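Local atomic coordinates of B-agarase (Saccharophagus degradans, PDB entry 4BQ2), a protein that probably hydrolyses beta-linkages of agarose chains as a family 50 exo-beta-agarase from a marine bacterium. Residues Y279-L291 and W410-Y423. Residues are numbered along the deposited sequence; the frame is centred on the assembly and turned at random.
Sequences YPYFATGLDIIRL and WGFTSLGNWTDPAY
T413 OG1 illustrates how one buried hydroxyl can join two chain segments by giving and taking at once: it donates to F282 O at 2.6 Å and accepts T284 N-H at 3.0 Å. The hydroxyl reaches both because it sits between its own backbone N and carbonyl carbon (chi1 59°). T284 OG1 in turn accepts T413 N at 3.1 Å and also bonds N739 of helix 729-739. The side chains of Y281 and T413 pass in opposite directions, and Y281 OH donates to T413 O at 2.7 Å, from well above the carbonyl plane. T284 O takes the hydroxyl of S414, again from above the plane; that hydroxyl also bonds H697. Beyond this, a water bridges L286 N and S414 O, and the CD2 branch of L286 crosses F412 at about a right angle to touch CZ. D287 OD1 uses its anti lone pair, the one away from OD2, to accept N417 N. I288 CD1 meets W418 at CE3, 3.6 Å away. I289, in a single beta bridge with T419, spreads its two branches, CD1 against L415 CD2 and CG2 against Y423 CE2, while I289 O receives D420 N in an almost straight bond (175°). R290 runs out extended from CG to NE; W418 CB lies over one face of its guanidinium, 3.7 Å from R290 CZ, the group inclined 36° to the indole, and NH2 is also bonded to S320. D420 OD1 accepts from A422 N, two residues on, an Asx turn. The whole sets strand 280-287, parallel to strand 693-699, beside the loop after helix 394-410, a helix closed at G411 by a Schellman motif, consistent with the (beta/alpha)8 barrel of family 50 glycoside hydrolases.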
loop_
_atom_site.group_PDB
_atom_site.type_symbol
_atom_site.label_atom_id
_atom_site.label_comp_id
_atom_site.label_asym_id
_atom_site.label_seq_id
_atom_site.Cartn_x
_atom_site.Cartn_y
_atom_site.Cartn_z
ATOM N N TYR A 279 13.686 5.218 -28.720
ATOM C CA TYR A 279 12.266 5.654 -28.859
ATOM C C TYR A 279 11.748 6.145 -27.535
ATOM O O TYR A 279 12.117 5.584 -26.479
ATOM C CB TYR A 279 11.370 4.525 -29.383
ATOM C CG TYR A 279 11.754 4.078 -30.758
ATOM C CD1 TYR A 279 11.254 4.732 -31.883
ATOM C CD2 TYR A 279 12.621 3.001 -30.939
ATOM C CE1 TYR A 279 11.629 4.330 -33.159
ATOM C CE2 TYR A 279 12.996 2.577 -32.219
ATOM C CZ TYR A 279 12.493 3.248 -33.320
ATOM O OH TYR A 279 12.872 2.833 -34.572
ATOM N N PRO A 280 10.943 7.225 -27.548
ATOM C CA PRO A 280 10.453 7.730 -26.278
ATOM C C PRO A 280 9.651 6.624 -25.575
ATOM O O PRO A 280 8.975 5.834 -26.251
ATOM C CB PRO A 280 9.542 8.905 -26.676
ATOM C CG PRO A 280 10.013 9.324 -28.052
ATOM C CD PRO A 280 10.528 8.071 -28.696
ATOM N N TYR A 281 9.750 6.578 -24.252
ATOM C CA TYR A 281 9.150 5.497 -23.469
ATOM C C TYR A 281 8.459 6.049 -22.215
ATOM O O TYR A 281 8.900 7.044 -21.633
ATOM C CB TYR A 281 10.250 4.463 -23.107
ATOM C CG TYR A 281 9.786 3.214 -22.338
ATOM C CD1 TYR A 281 9.258 2.113 -23.002
ATOM C CD2 TYR A 281 9.904 3.154 -20.953
ATOM C CE1 TYR A 281 8.866 0.972 -22.308
ATOM C CE2 TYR A 281 9.490 2.028 -20.234
ATOM C CZ TYR A 281 8.973 0.951 -20.913
ATOM O OH TYR A 281 8.581 -0.166 -20.197
ATOM N N PHE A 282 7.399 5.366 -21.779
ATOM C CA PHE A 282 6.600 5.768 -20.619
ATOM C C PHE A 282 6.123 4.449 -19.979
ATOM O O PHE A 282 5.567 3.570 -20.662
ATOM C CB PHE A 282 5.430 6.683 -21.025
ATOM C CG PHE A 282 4.618 7.203 -19.848
ATOM C CD1 PHE A 282 3.516 6.481 -19.365
ATOM C CD2 PHE A 282 4.939 8.408 -19.241
ATOM C CE1 PHE A 282 2.770 6.957 -18.290
ATOM C CE2 PHE A 282 4.207 8.902 -18.162
ATOM C CZ PHE A 282 3.113 8.173 -17.674
ATOM N N ALA A 283 6.433 4.286 -18.690
ATOM C CA ALA A 283 6.264 3.001 -18.054
ATOM C C ALA A 283 4.862 2.825 -17.467
ATOM O O ALA A 283 4.420 3.629 -16.644
ATOM C CB ALA A 283 7.333 2.824 -16.974
ATOM N N THR A 284 4.165 1.787 -17.915
ATOM C CA THR A 284 2.920 1.386 -17.300
ATOM C C THR A 284 3.003 -0.103 -17.042
ATOM O O THR A 284 3.712 -0.819 -17.755
ATOM C CB THR A 284 1.709 1.709 -18.195
ATOM O OG1 THR A 284 1.841 0.982 -19.436
ATOM C CG2 THR A 284 1.615 3.248 -18.460
ATOM N N GLY A 285 2.303 -0.571 -16.013
ATOM C CA GLY A 285 2.305 -2.015 -15.703
ATOM C C GLY A 285 1.914 -2.280 -14.255
ATOM O O GLY A 285 1.475 -1.354 -13.527
ATOM N N LEU A 286 2.067 -3.540 -13.836
ATOM C CA LEU A 286 1.599 -3.973 -12.526
ATOM C C LEU A 286 2.722 -4.496 -11.677
ATOM O O LEU A 286 3.718 -5.042 -12.203
ATOM C CB LEU A 286 0.540 -5.101 -12.657
ATOM C CG LEU A 286 -0.525 -4.858 -13.754
ATOM C CD1 LEU A 286 -1.500 -6.034 -13.818
ATOM C CD2 LEU A 286 -1.295 -3.525 -13.658
ATOM N N ASP A 287 2.556 -4.356 -10.374
ATOM C CA ASP A 287 3.518 -4.848 -9.409
ATOM C C ASP A 287 3.125 -6.255 -8.957
ATOM O O ASP A 287 1.954 -6.620 -9.065
ATOM C CB ASP A 287 3.515 -3.956 -8.177
ATOM C CG ASP A 287 3.914 -2.526 -8.488
ATOM O OD1 ASP A 287 4.860 -2.332 -9.268
ATOM O OD2 ASP A 287 3.299 -1.606 -7.920
ATOM N N ILE A 288 4.086 -6.984 -8.388
ATOM C CA ILE A 288 3.823 -8.308 -7.753
ATOM C C ILE A 288 3.356 -9.309 -8.806
ATOM O O ILE A 288 2.234 -9.862 -8.753
ATOM C CB ILE A 288 2.831 -8.260 -6.553
ATOM C CG1 ILE A 288 3.204 -7.128 -5.567
ATOM C CG2 ILE A 288 2.815 -9.632 -5.853
ATOM C CD1 ILE A 288 4.283 -7.504 -4.546
ATOM N N ILE A 289 4.224 -9.508 -9.780
ATOM C CA ILE A 289 3.977 -10.476 -10.832
ATOM C C ILE A 289 4.794 -11.701 -10.453
ATOM O O ILE A 289 5.842 -12.038 -11.052
ATOM C CB ILE A 289 4.295 -9.885 -12.225
ATOM C CG1 ILE A 289 3.395 -8.660 -12.487
ATOM C CG2 ILE A 289 4.032 -10.937 -13.319
ATOM C CD1 ILE A 289 3.733 -7.971 -13.791
ATOM N N ARG A 290 4.286 -12.355 -9.408
ATOM C CA ARG A 290 4.904 -13.489 -8.766
ATOM C C ARG A 290 3.815 -14.115 -7.883
ATOM O O ARG A 290 2.743 -13.520 -7.664
ATOM C CB ARG A 290 6.076 -13.032 -7.870
ATOM C CG ARG A 290 5.664 -12.021 -6.775
ATOM C CD ARG A 290 6.897 -11.637 -5.985
ATOM N NE ARG A 290 6.608 -10.829 -4.795
ATOM C CZ ARG A 290 7.537 -10.260 -4.031
ATOM N NH1 ARG A 290 8.842 -10.345 -4.365
ATOM N NH2 ARG A 290 7.165 -9.554 -2.962
ATOM N N LEU A 291 4.124 -15.262 -7.305
ATOM C CA LEU A 291 3.151 -15.952 -6.446
ATOM C C LEU A 291 3.395 -15.822 -4.937
ATOM O O LEU A 291 2.558 -16.278 -4.155
ATOM C CB LEU A 291 3.060 -17.443 -6.864
ATOM C CG LEU A 291 2.661 -17.681 -8.335
ATOM C CD1 LEU A 291 2.536 -19.187 -8.626
ATOM C CD2 LEU A 291 1.355 -16.986 -8.709
ATOM N N TRP A 410 -3.124 -5.679 -23.165
ATOM C CA TRP A 410 -3.721 -4.631 -22.337
ATOM C C TRP A 410 -2.974 -3.323 -22.513
ATOM O O TRP A 410 -3.395 -2.288 -21.990
ATOM C CB TRP A 410 -3.672 -5.051 -20.857
ATOM C CG TRP A 410 -4.462 -6.300 -20.536
ATOM C CD1 TRP A 410 -5.370 -6.951 -21.340
ATOM C CD2 TRP A 410 -4.426 -6.992 -19.305
ATOM N NE1 TRP A 410 -5.890 -8.035 -20.666
ATOM C CE2 TRP A 410 -5.321 -8.081 -19.409
ATOM C CE3 TRP A 410 -3.714 -6.799 -18.105
ATOM C CZ2 TRP A 410 -5.508 -8.989 -18.371
ATOM C CZ3 TRP A 410 -3.897 -7.715 -17.061
ATOM C CH2 TRP A 410 -4.823 -8.772 -17.192
ATOM N N GLY A 411 -1.858 -3.392 -23.242
ATOM C CA GLY A 411 -1.115 -2.198 -23.676
ATOM C C GLY A 411 -0.048 -1.711 -22.706
ATOM O O GLY A 411 0.548 -0.642 -22.907
ATOM N N PHE A 412 0.225 -2.498 -21.674
ATOM C CA PHE A 412 1.217 -2.096 -20.688
ATOM C C PHE A 412 2.593 -2.167 -21.280
ATOM O O PHE A 412 2.881 -3.081 -22.064
ATOM C CB PHE A 412 1.151 -2.983 -19.475
ATOM C CG PHE A 412 -0.008 -2.683 -18.577
ATOM C CD1 PHE A 412 -0.136 -1.433 -17.996
ATOM C CD2 PHE A 412 -0.977 -3.663 -18.314
ATOM C CE1 PHE A 412 -1.202 -1.125 -17.139
ATOM C CE2 PHE A 412 -2.037 -3.368 -17.455
ATOM C CZ PHE A 412 -2.156 -2.101 -16.885
ATOM N N THR A 413 3.440 -1.213 -20.923
ATOM C CA THR A 413 4.736 -1.155 -21.552
ATOM C C THR A 413 5.790 -1.894 -20.703
ATOM O O THR A 413 6.946 -2.032 -21.135
ATOM C CB THR A 413 5.183 0.289 -21.790
ATOM O OG1 THR A 413 5.224 0.978 -20.552
ATOM C CG2 THR A 413 4.245 1.036 -22.760
ATOM N N SER A 414 5.400 -2.392 -19.523
ATOM C CA SER A 414 6.342 -3.099 -18.654
ATOM C C SER A 414 5.652 -4.064 -17.711
ATOM O O SER A 414 4.442 -3.958 -17.512
ATOM C CB SER A 414 7.096 -2.087 -17.766
ATOM O OG SER A 414 6.223 -1.399 -16.893
ATOM N N LEU A 415 6.464 -4.949 -17.122
ATOM C CA LEU A 415 6.206 -5.670 -15.851
ATOM C C LEU A 415 6.812 -4.837 -14.736
ATOM O O LEU A 415 7.944 -4.384 -14.857
ATOM C CB LEU A 415 6.877 -7.056 -15.871
ATOM C CG LEU A 415 6.619 -7.877 -17.152
ATOM C CD1 LEU A 415 7.415 -9.196 -17.204
ATOM C CD2 LEU A 415 5.140 -8.147 -17.357
ATOM N N GLY A 416 6.069 -4.625 -13.651
ATOM C CA GLY A 416 6.454 -3.610 -12.674
ATOM C C GLY A 416 7.295 -4.264 -11.611
ATOM O O GLY A 416 7.925 -5.315 -11.847
ATOM N N ASN A 417 7.334 -3.647 -10.438
ATOM C CA ASN A 417 8.180 -4.136 -9.376
ATOM C C ASN A 417 7.752 -5.503 -8.860
ATOM O O ASN A 417 6.591 -5.854 -8.956
ATOM C CB ASN A 417 8.189 -3.137 -8.210
ATOM C CG ASN A 417 9.433 -3.267 -7.358
ATOM O OD1 ASN A 417 10.479 -3.792 -7.816
ATOM N ND2 ASN A 417 9.367 -2.747 -6.146
ATOM N N TRP A 418 8.702 -6.223 -8.279
ATOM C CA TRP A 418 8.506 -7.572 -7.759
ATOM C C TRP A 418 7.930 -8.479 -8.839
ATOM O O TRP A 418 6.945 -9.212 -8.611
ATOM C CB TRP A 418 7.625 -7.541 -6.499
ATOM C CG TRP A 418 8.254 -6.648 -5.441
ATOM C CD1 TRP A 418 9.441 -6.839 -4.808
ATOM C CD2 TRP A 418 7.672 -5.459 -4.871
ATOM N NE1 TRP A 418 9.647 -5.843 -3.874
ATOM C CE2 TRP A 418 8.589 -4.969 -3.914
ATOM C CE3 TRP A 418 6.471 -4.753 -5.101
ATOM C CZ2 TRP A 418 8.343 -3.811 -3.158
ATOM C CZ3 TRP A 418 6.212 -3.600 -4.353
ATOM C CH2 TRP A 418 7.161 -3.144 -3.392
ATOM N N THR A 419 8.562 -8.399 -10.008
ATOM C CA THR A 419 8.358 -9.401 -11.081
ATOM C C THR A 419 9.273 -10.598 -10.830
ATOM O O THR A 419 10.492 -10.437 -10.597
ATOM C CB THR A 419 8.596 -8.762 -12.462
ATOM O OG1 THR A 419 7.507 -7.878 -12.728
ATOM C CG2 THR A 419 8.670 -9.843 -13.593
ATOM N N ASP A 420 8.696 -11.804 -10.807
ATOM C CA ASP A 420 9.480 -13.000 -10.576
ATOM C C ASP A 420 10.617 -13.069 -11.596
ATOM O O ASP A 420 10.376 -12.815 -12.759
ATOM C CB ASP A 420 8.590 -14.261 -10.664
ATOM C CG ASP A 420 9.362 -15.528 -10.327
ATOM O OD1 ASP A 420 10.093 -16.052 -11.170
ATOM O OD2 ASP A 420 9.288 -15.986 -9.184
ATOM N N PRO A 421 11.853 -13.391 -11.155
ATOM C CA PRO A 421 13.005 -13.428 -12.050
ATOM C C PRO A 421 12.886 -14.389 -13.237
ATOM O O PRO A 421 13.642 -14.241 -14.200
ATOM C CB PRO A 421 14.163 -13.859 -11.131
ATOM C CG PRO A 421 13.751 -13.368 -9.795
ATOM C CD PRO A 421 12.261 -13.568 -9.741
ATOM N N ALA A 422 11.952 -15.347 -13.177
ATOM C CA ALA A 422 11.724 -16.233 -14.296
ATOM C C ALA A 422 11.205 -15.447 -15.532
ATOM O O ALA A 422 11.309 -15.934 -16.627
ATOM C CB ALA A 422 10.745 -17.348 -13.904
ATOM N N TYR A 423 10.653 -14.244 -15.343
ATOM C CA TYR A 423 10.193 -13.402 -16.469
ATOM C C TYR A 423 11.333 -12.572 -17.073
ATOM O O TYR A 423 11.165 -11.946 -18.104
ATOM C CB TYR A 423 9.166 -12.362 -16.014
ATOM C CG TYR A 423 7.787 -12.875 -15.736
ATOM C CD1 TYR A 423 6.863 -13.026 -16.760
ATOM C CD2 TYR A 423 7.399 -13.200 -14.436
ATOM C CE1 TYR A 423 5.574 -13.500 -16.496
ATOM C CE2 TYR A 423 6.133 -13.685 -14.161
ATOM C CZ TYR A 423 5.223 -13.823 -15.194
ATOM O OH TYR A 423 3.960 -14.261 -14.927
HETATM O O HOH W 1 2.807 -5.268 -15.924
HETATM O O HOH W 2 6.366 -16.583 -8.940
#